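Local atomic coordinates of ribokinase (Cryptococcus neoformans var. grubii serotype A, PDB entry 6CW5), a protein that probably phosphorylates D-ribose at O-5 with ATP and magnesium, giving D-ribose 5-phosphate for nucleotide synthesis and the pentose phosphate pathway. Residues A[19-24]-A[99-104]; A[52-57]-A[316-321]. All blocks are in the same frame, centred on the assembly; numbering follows the deposited sequence.

Contact 1 (A[19-24]-A[99-104]); sequences GSVNID and EVTGRA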
ATOM      1  N   GLY A  19       4.363   7.326  -9.126  1.00 19.55           N
ATOM      2  CA  GLY A  19       5.192   8.214  -8.324  1.00 19.78           C
ATOM      3  C   GLY A  19       4.574   9.581  -8.148  1.00 21.20           C
ATOM      4  O   GLY A  19       3.389   9.791  -8.382  1.00 19.65           O
ATOM      5  N   SER A  20       5.409  10.505  -7.729  1.00 19.62           N
ATOM      6  CA  SER A  20       4.962  11.778  -7.175  1.00 18.21           C
ATOM      7  C   SER A  20       4.963  12.888  -8.210  1.00 19.13           C
ATOM      8  O   SER A  20       5.713  12.858  -9.189  1.00 18.67           O
ATOM      9  CB  SER A  20       5.910  12.161  -6.034  1.00 19.05           C
ATOM     10  OG  SER A  20       7.244  12.205  -6.536  1.00 19.58           O
ATOM     11  N   VAL A  21       4.164  13.925  -7.917  1.00 18.90           N
ATOM     12  CA  VAL A  21       4.196  15.214  -8.591  1.00 19.63           C
ATOM     13  C   VAL A  21       4.334  16.271  -7.514  1.00 20.34           C
ATOM     14  O   VAL A  21       3.556  16.279  -6.557  1.00 20.64           O
ATOM     15  CB  VAL A  21       2.920  15.459  -9.408  1.00 19.32           C
ATOM     16  CG1 VAL A  21       2.960  16.831 -10.106  1.00 21.30           C
ATOM     17  CG2 VAL A  21       2.742  14.325 -10.417  1.00 21.23           C
ATOM     18  N   ASN A  22       5.326  17.152  -7.660  1.00 21.69           N
ATOM     19  CA  ASN A  22       5.560  18.222  -6.701  1.00 16.22           C
ATOM     20  C   ASN A  22       5.547  19.562  -7.408  1.00 21.76           C
ATOM     21  O   ASN A  22       5.981  19.689  -8.558  1.00 25.19           O
ATOM     22  CB  ASN A  22       6.922  18.110  -6.005  1.00 17.85           C
ATOM     23  CG  ASN A  22       7.009  16.921  -5.072  1.00 21.39           C
ATOM     24  OD1 ASN A  22       6.017  16.476  -4.514  1.00 22.65           O
ATOM     25  ND2 ASN A  22       8.205  16.447  -4.871  1.00 21.73           N
ATOM     26  N   ILE A  23       5.060  20.563  -6.696  1.00 18.87           N
ATOM     27  CA  ILE A  23       5.376  21.948  -7.033  1.00 20.68           C
ATOM     28  C   ILE A  23       6.628  22.281  -6.233  1.00 19.94           C
ATOM     29  O   ILE A  23       6.592  22.276  -5.004  1.00 24.28           O
ATOM     30  CB  ILE A  23       4.215  22.890  -6.713  1.00 26.15           C
ATOM     31  CG1 ILE A  23       3.017  22.496  -7.578  1.00 24.38           C
ATOM     32  CG2 ILE A  23       4.635  24.348  -6.961  1.00 28.41           C
ATOM     33  CD1 ILE A  23       1.733  23.270  -7.256  1.00 29.46           C
ATOM     34  N   ASP A  24       7.742  22.535  -6.932  1.00 21.13           N
ATOM     35  CA  ASP A  24       9.014  22.841  -6.297  1.00 21.43           C
ATOM     36  C   ASP A  24       9.071  24.335  -6.033  1.00 26.35           C
ATOM     37  O   ASP A  24       8.851  25.132  -6.942  1.00 27.73           O
ATOM     38  CB  ASP A  24      10.193  22.460  -7.195  1.00 19.04           C
ATOM     39  CG  ASP A  24      10.393  20.941  -7.309  1.00 24.34           C
ATOM     40  OD1 ASP A  24       9.676  20.179  -6.629  1.00 24.18           O
ATOM     41  OD2 ASP A  24      11.292  20.547  -8.073  1.00 24.59           O
ATOM     42  N   GLU A  99      -7.655  18.853  -1.890  1.00 39.78           N
ATOM     43  CA  GLU A  99      -6.284  18.452  -1.584  1.00 35.48           C
ATOM     44  C   GLU A  99      -5.343  19.362  -2.352  1.00 36.91           C
ATOM     45  O   GLU A  99      -5.720  19.946  -3.365  1.00 33.04           O
ATOM     46  CB  GLU A  99      -6.006  16.992  -1.956  1.00 38.89           C
ATOM     47  CG  GLU A  99      -4.640  16.486  -1.519  1.00 40.18           C
ATOM     48  CD  GLU A  99      -4.332  16.744  -0.051  1.00 42.43           C
ATOM     49  OE1 GLU A  99      -4.589  15.847   0.780  1.00 46.22           O
ATOM     50  OE2 GLU A  99      -3.827  17.840   0.287  1.00 41.70           O
ATOM     51  N   VAL A 100      -4.119  19.519  -1.854  1.00 30.63           N
ATOM     52  CA  VAL A 100      -3.131  20.314  -2.571  1.00 25.33           C
ATOM     53  C   VAL A 100      -2.115  19.374  -3.200  1.00 24.94           C
ATOM     54  O   VAL A 100      -1.839  18.277  -2.695  1.00 24.18           O
ATOM     55  CB  VAL A 100      -2.431  21.363  -1.678  1.00 25.46           C
ATOM     56  CG1 VAL A 100      -3.431  22.436  -1.220  1.00 34.20           C
ATOM     57  CG2 VAL A 100      -1.718  20.702  -0.497  1.00 27.76           C
ATOM     58  N   THR A 101      -1.565  19.811  -4.328  1.00 21.82           N
ATOM     59  CA  THR A 101      -0.429  19.120  -4.915  1.00 20.99           C
ATOM     60  C   THR A 101       0.720  19.066  -3.909  1.00 22.97           C
ATOM     61  O   THR A 101       0.940  20.013  -3.141  1.00 22.71           O
ATOM     62  CB  THR A 101      -0.024  19.862  -6.196  1.00 25.59           C
ATOM     63  OG1 THR A 101      -1.165  19.919  -7.071  1.00 26.10           O
ATOM     64  CG2 THR A 101       1.102  19.139  -6.931  1.00 20.81           C
ATOM     65  N   GLY A 102       1.451  17.947  -3.905  1.00 19.93           N
ATOM     66  CA  GLY A 102       2.619  17.855  -3.060  1.00 19.43           C
ATOM     67  C   GLY A 102       3.620  18.946  -3.381  1.00 25.77           C
ATOM     68  O   GLY A 102       3.656  19.510  -4.484  1.00 23.19           O
ATOM     69  N   ARG A 103       4.433  19.268  -2.380  1.00 19.99           N
ATOM     70  CA  ARG A 103       5.351  20.393  -2.477  1.00 19.49           C
ATOM     71  C   ARG A 103       6.744  19.960  -2.062  1.00 22.69           C
ATOM     72  O   ARG A 103       6.903  19.124  -1.161  1.00 23.37           O
ATOM     73  CB  ARG A 103       4.879  21.554  -1.595  1.00 22.24           C
ATOM     74  CG  ARG A 103       3.518  22.101  -2.025  1.00 29.98           C
ATOM     75  CD  ARG A 103       2.946  22.967  -0.967  1.00 34.42           C
ATOM     76  NE  ARG A 103       3.833  24.096  -0.724  1.00 27.55           N
ATOM     77  CZ  ARG A 103       3.704  24.914   0.304  1.00 29.85           C
ATOM     78  NH1 ARG A 103       2.712  24.730   1.168  1.00 33.01           N
ATOM     79  NH2 ARG A 103       4.561  25.913   0.460  1.00 35.02           N
ATOM     80  N   ALA A 104       7.755  20.498  -2.745  1.00 23.23           N
ATOM     81  CA  ALA A 104       9.132  20.403  -2.262  1.00 26.95           C
ATOM     82  C   ALA A 104       9.583  21.803  -1.918  1.00 28.86           C
ATOM     83  O   ALA A 104       9.613  22.674  -2.790  1.00 26.59           O
ATOM     84  CB  ALA A 104      10.081  19.783  -3.289  1.00 23.05           C
TER
HETATM   85  O   HOH W   1       0.847  15.864  -5.861  1.00 21.42           O
HETATM   86  O   HOH W   2       5.071  24.332  -3.707  1.00 44.60           O
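Strands 22-24 and 102-104 run parallel, with Ile23 opposite Arg103 and Asp24 opposite Ala104, and two backbone hydrogen bonds hold the register: Ile23 N to Gly102 O at 2.8 Å and Ala104 N to Ile23 O at 3.1 Å. They are neighbours in the four-stranded sheet with 43-49 and 115-119, which in the ribokinase family forms the lid over the sugar site. Just before them a water accepts from Gly102 N and lies within hydrogen-bonding distance of Val21 O, bridging the two. A second water donates to Ile23 O, which therefore receives both Ala104 N and this water, and the same water accepts from Arg103 NE. The Arg103 chain, bent at chi3 (61°), carries its NH2 on to a salt bridge with Glu25.

On the same face as Arg103, Ile23 meets Thr101 at about a right angle. Ile23 CD1 comes to 4.0 Å from Thr101 CB, and its CG1 touches the Thr101 methyl. That methyl, CG2, is turned anti to the backbone N (chi1 -57° for OG1) and also lies near Val21 O. Thr101 OG1 bonds to Asp75 and Gly73. Trp78 of helix 77-85 packs on Ile23.

The other face carries the Asn22 amide and the Asp24 carboxylate beside the Ala104 methyl. Asp24 OD1 lies 3.4 Å from Ala104 CB, and Asn22 ND2 reaches it at 4.1 Å. Leu118 and Ile116 of strand 115-119 also touch Ala104. Asn22 ND2 and Asp24 OD2 both hydrogen-bond a glycerol, probably from the crystallisation liquor. Asn22, Ile23 and Asp24 are predicted to bind substrate, and the glycerol is consistent with a ribose hydroxyl site. Backbone bonds thus set the strand, while one face offers amide and carboxylate to a probable sugar site and the other mixes apolar packing with a charged arginine.

Contact 2 (A[52-57]-A[316-321]); sequences GANQAF and GAMESV
The predicted substrate-binding run Gly50 to Asn54, which leads into the first turn of helix 51-61, brings that helix against the loop after helix 297-311, which holds the predicted potassium ligands Gly316 and Ser320. No hydrogen bond crosses between the two segments; the join is made by packing, with Phe57 and Met318 at its centre. Phe57 CB points toward the loop, and with CG anti to the backbone N (chi1 -161°) the ring comes to lie beneath Met318 CG. Met318 crosses it at about a right angle, laying CG over one face in a CH-pi contact, 4.0 Å from the centroid and 29° off the normal. Its sulfur sits obliquely at 4.7 Å from the same centroid, a Met-aromatic contact. The bend at chi3 (74°) folds the terminal methyl back to the ring, where Met318 CE is 3.4 Å from Phe57 CD1. Val321 takes the edge: its CB lies in the ring plane, 3.8 Å from Phe57 CD2. Met318 O stands above the plane, on the face Met318 CG covers, 3.0 Å from Phe57 CE2. On the helix flank, Ala53 CB rests 4.0 Å from Met318 SD.

Nearer the active site, the Asn54 amide lies against the Ala317 methyl, its ND2 3.2 Å from Ala317 CB, though Ala317 is poorly ordered and the closeness approximate. That nitrogen bonds to Asp281, the predicted proton acceptor, and weakly to a bound glycerol, probably from the crystallisation liquor. Around the contact, Met82 and Leu83 of helix 77-85 pack on Met318, Tyr286 of helix 279-292 touches Val321, and so do Ala58 and Arg61, further along helix 51-61.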
ATOM      1  N   GLY A  52       8.360  11.474  -9.533  1.00 22.41           N
ATOM      2  CA  GLY A  52       7.605  10.797 -10.579  1.00 24.18           C
ATOM      3  C   GLY A  52       7.463  11.638 -11.836  1.00 24.61           C
ATOM      4  O   GLY A  52       7.726  11.175 -12.948  1.00 22.46           O
ATOM      5  N   ALA A  53       7.039  12.892 -11.684  1.00 20.78           N
ATOM      6  CA  ALA A  53       6.867  13.739 -12.861  1.00 22.65           C
ATOM      7  C   ALA A  53       8.193  13.993 -13.589  1.00 24.14           C
ATOM      8  O   ALA A  53       8.240  13.996 -14.833  1.00 25.03           O
ATOM      9  CB  ALA A  53       6.229  15.074 -12.442  1.00 21.04           C
ATOM     10  N   ASN A  54       9.263  14.282 -12.837  1.00 22.05           N
ATOM     11  CA  ASN A  54      10.570  14.539 -13.449  1.00 21.78           C
ATOM     12  C   ASN A  54      11.014  13.349 -14.281  1.00 25.26           C
ATOM     13  O   ASN A  54      11.488  13.500 -15.416  1.00 27.02           O
ATOM     14  CB  ASN A  54      11.654  14.799 -12.385  1.00 26.02           C
ATOM     15  CG  ASN A  54      11.546  16.150 -11.716  1.00 31.42           C
ATOM     16  OD1 ASN A  54      10.841  17.032 -12.179  1.00 25.14           O
ATOM     17  ND2 ASN A  54      12.272  16.315 -10.611  1.00 26.87           N
ATOM     18  N   GLN A  55      10.921  12.155 -13.695  1.00 23.58           N
ATOM     19  CA  GLN A  55      11.396  10.960 -14.386  1.00 22.49           C
ATOM     20  C   GLN A  55      10.482  10.621 -15.565  1.00 26.29           C
ATOM     21  O   GLN A  55      10.966  10.233 -16.630  1.00 26.96           O
ATOM     22  CB  GLN A  55      11.521   9.799 -13.388  1.00 19.15           C
ATOM     23  CG  GLN A  55      12.705  10.025 -12.455  1.00 20.77           C
ATOM     24  CD  GLN A  55      12.925   8.938 -11.381  1.00 24.11           C
ATOM     25  OE1 GLN A  55      12.414   7.821 -11.467  1.00 27.30           O
ATOM     26  NE2 GLN A  55      13.675   9.306 -10.344  1.00 28.49           N
ATOM     27  N   ALA A  56       9.168  10.820 -15.419  1.00 23.33           N
ATOM     28  CA  ALA A  56       8.269  10.582 -16.553  1.00 25.36           C
ATOM     29  C   ALA A  56       8.559  11.553 -17.691  1.00 27.03           C
ATOM     30  O   ALA A  56       8.563  11.173 -18.872  1.00 25.87           O
ATOM     31  CB  ALA A  56       6.806  10.715 -16.111  1.00 27.56           C
ATOM     32  N   PHE A  57       8.754  12.821 -17.346  1.00 24.35           N
ATOM     33  CA  PHE A  57       9.090  13.841 -18.329  1.00 27.52           C
ATOM     34  C   PHE A  57      10.357  13.471 -19.094  1.00 30.64           C
ATOM     35  O   PHE A  57      10.457  13.700 -20.307  1.00 27.86           O
ATOM     36  CB  PHE A  57       9.270  15.174 -17.602  1.00 28.91           C
ATOM     37  CG  PHE A  57       9.164  16.354 -18.486  1.00 40.78           C
ATOM     38  CD1 PHE A  57       7.919  16.840 -18.863  1.00 45.32           C
ATOM     39  CD2 PHE A  57      10.306  16.991 -18.953  1.00 44.28           C
ATOM     40  CE1 PHE A  57       7.821  17.962 -19.679  1.00 48.89           C
ATOM     41  CE2 PHE A  57      10.211  18.095 -19.787  1.00 45.70           C
ATOM     42  CZ  PHE A  57       8.968  18.583 -20.144  1.00 48.30           C
ATOM     43  N   GLY A 316      15.303  24.220 -14.084  1.00 99.87           N
ATOM     44  CA  GLY A 316      14.184  23.437 -13.594  1.00 95.18           C
ATOM     45  C   GLY A 316      14.419  21.938 -13.634  1.00 90.43           C
ATOM     46  O   GLY A 316      15.150  21.427 -14.477  1.00 87.68           O
ATOM     47  N   ALA A 317      13.781  21.232 -12.695  1.00 87.87           N
ATOM     48  CA  ALA A 317      13.870  19.775 -12.691  1.00 81.58           C
ATOM     49  C   ALA A 317      13.210  19.183 -13.931  1.00 81.70           C
ATOM     50  O   ALA A 317      13.761  18.273 -14.565  1.00 84.95           O
ATOM     51  CB  ALA A 317      13.244  19.213 -11.417  1.00 75.66           C
ATOM     52  N   MET A 318      12.037  19.699 -14.305  1.00 78.31           N
ATOM     53  CA  MET A 318      11.359  19.267 -15.523  1.00 73.68           C
ATOM     54  C   MET A 318      11.775  20.079 -16.747  1.00 76.47           C
ATOM     55  O   MET A 318      11.975  19.508 -17.825  1.00 76.56           O
ATOM     56  CB  MET A 318       9.838  19.347 -15.344  1.00 65.69           C
ATOM     57  CG  MET A 318       9.156  17.985 -15.383  1.00 59.39           C
ATOM     58  SD  MET A 318       7.402  18.014 -14.939  1.00 63.19           S
ATOM     59  CE  MET A 318       6.647  18.733 -16.391  1.00 63.86           C
ATOM     60  N   GLU A 319      11.934  21.397 -16.595  1.00 74.45           N
ATOM     61  CA  GLU A 319      12.176  22.268 -17.744  1.00 72.67           C
ATOM     62  C   GLU A 319      13.517  21.990 -18.424  1.00 73.80           C
ATOM     63  O   GLU A 319      13.645  22.194 -19.636  1.00 76.98           O
ATOM     64  CB  GLU A 319      12.095  23.735 -17.308  1.00 67.81           C
ATOM     65  N   SER A 320      14.521  21.530 -17.681  1.00 72.43           N
ATOM     66  CA  SER A 320      15.865  21.368 -18.230  1.00 73.59           C
ATOM     67  C   SER A 320      16.113  19.988 -18.835  1.00 66.88           C
ATOM     68  O   SER A 320      17.228  19.726 -19.306  1.00 56.95           O
ATOM     69  CB  SER A 320      16.916  21.651 -17.148  1.00 75.62           C
ATOM     70  OG  SER A 320      16.785  20.786 -16.037  1.00 76.20           O
ATOM     71  N   VAL A 321      15.120  19.104 -18.835  1.00 63.76           N
ATOM     72  CA  VAL A 321      15.288  17.784 -19.443  1.00 60.40           C
ATOM     73  C   VAL A 321      15.376  17.948 -20.956  1.00 67.52           C
ATOM     74  O   VAL A 321      14.404  18.387 -21.591  1.00 69.17           O
ATOM     75  CB  VAL A 321      14.146  16.832 -19.062  1.00 54.50           C
ATOM     76  CG1 VAL A 321      14.252  15.570 -19.887  1.00 50.22           C
ATOM     77  CG2 VAL A 321      14.193  16.514 -17.578  1.00 52.22           C
TER

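From the N terminus, the chain passes through 19-24, enters helix 51-61 with 52-57, and reaches 99-104, where contact 1 closes a loop of 74 residues. It then runs through most of the fold before 316-321 returns to the helix, and contact 2 closes a loop of 258 residues. The two loops cross, since 52-57 lies between 19-24 and 99-104 while 316-321 lies beyond them. Their centres are about 13 Å apart, and they meet directly: Ser20 O lies 2.8 Å from Ala53 N, a probable hydrogen bond. Both lie on one predicted sugar site, joining the four-stranded sheet to helix 51-61 and the loop after helix 297-311.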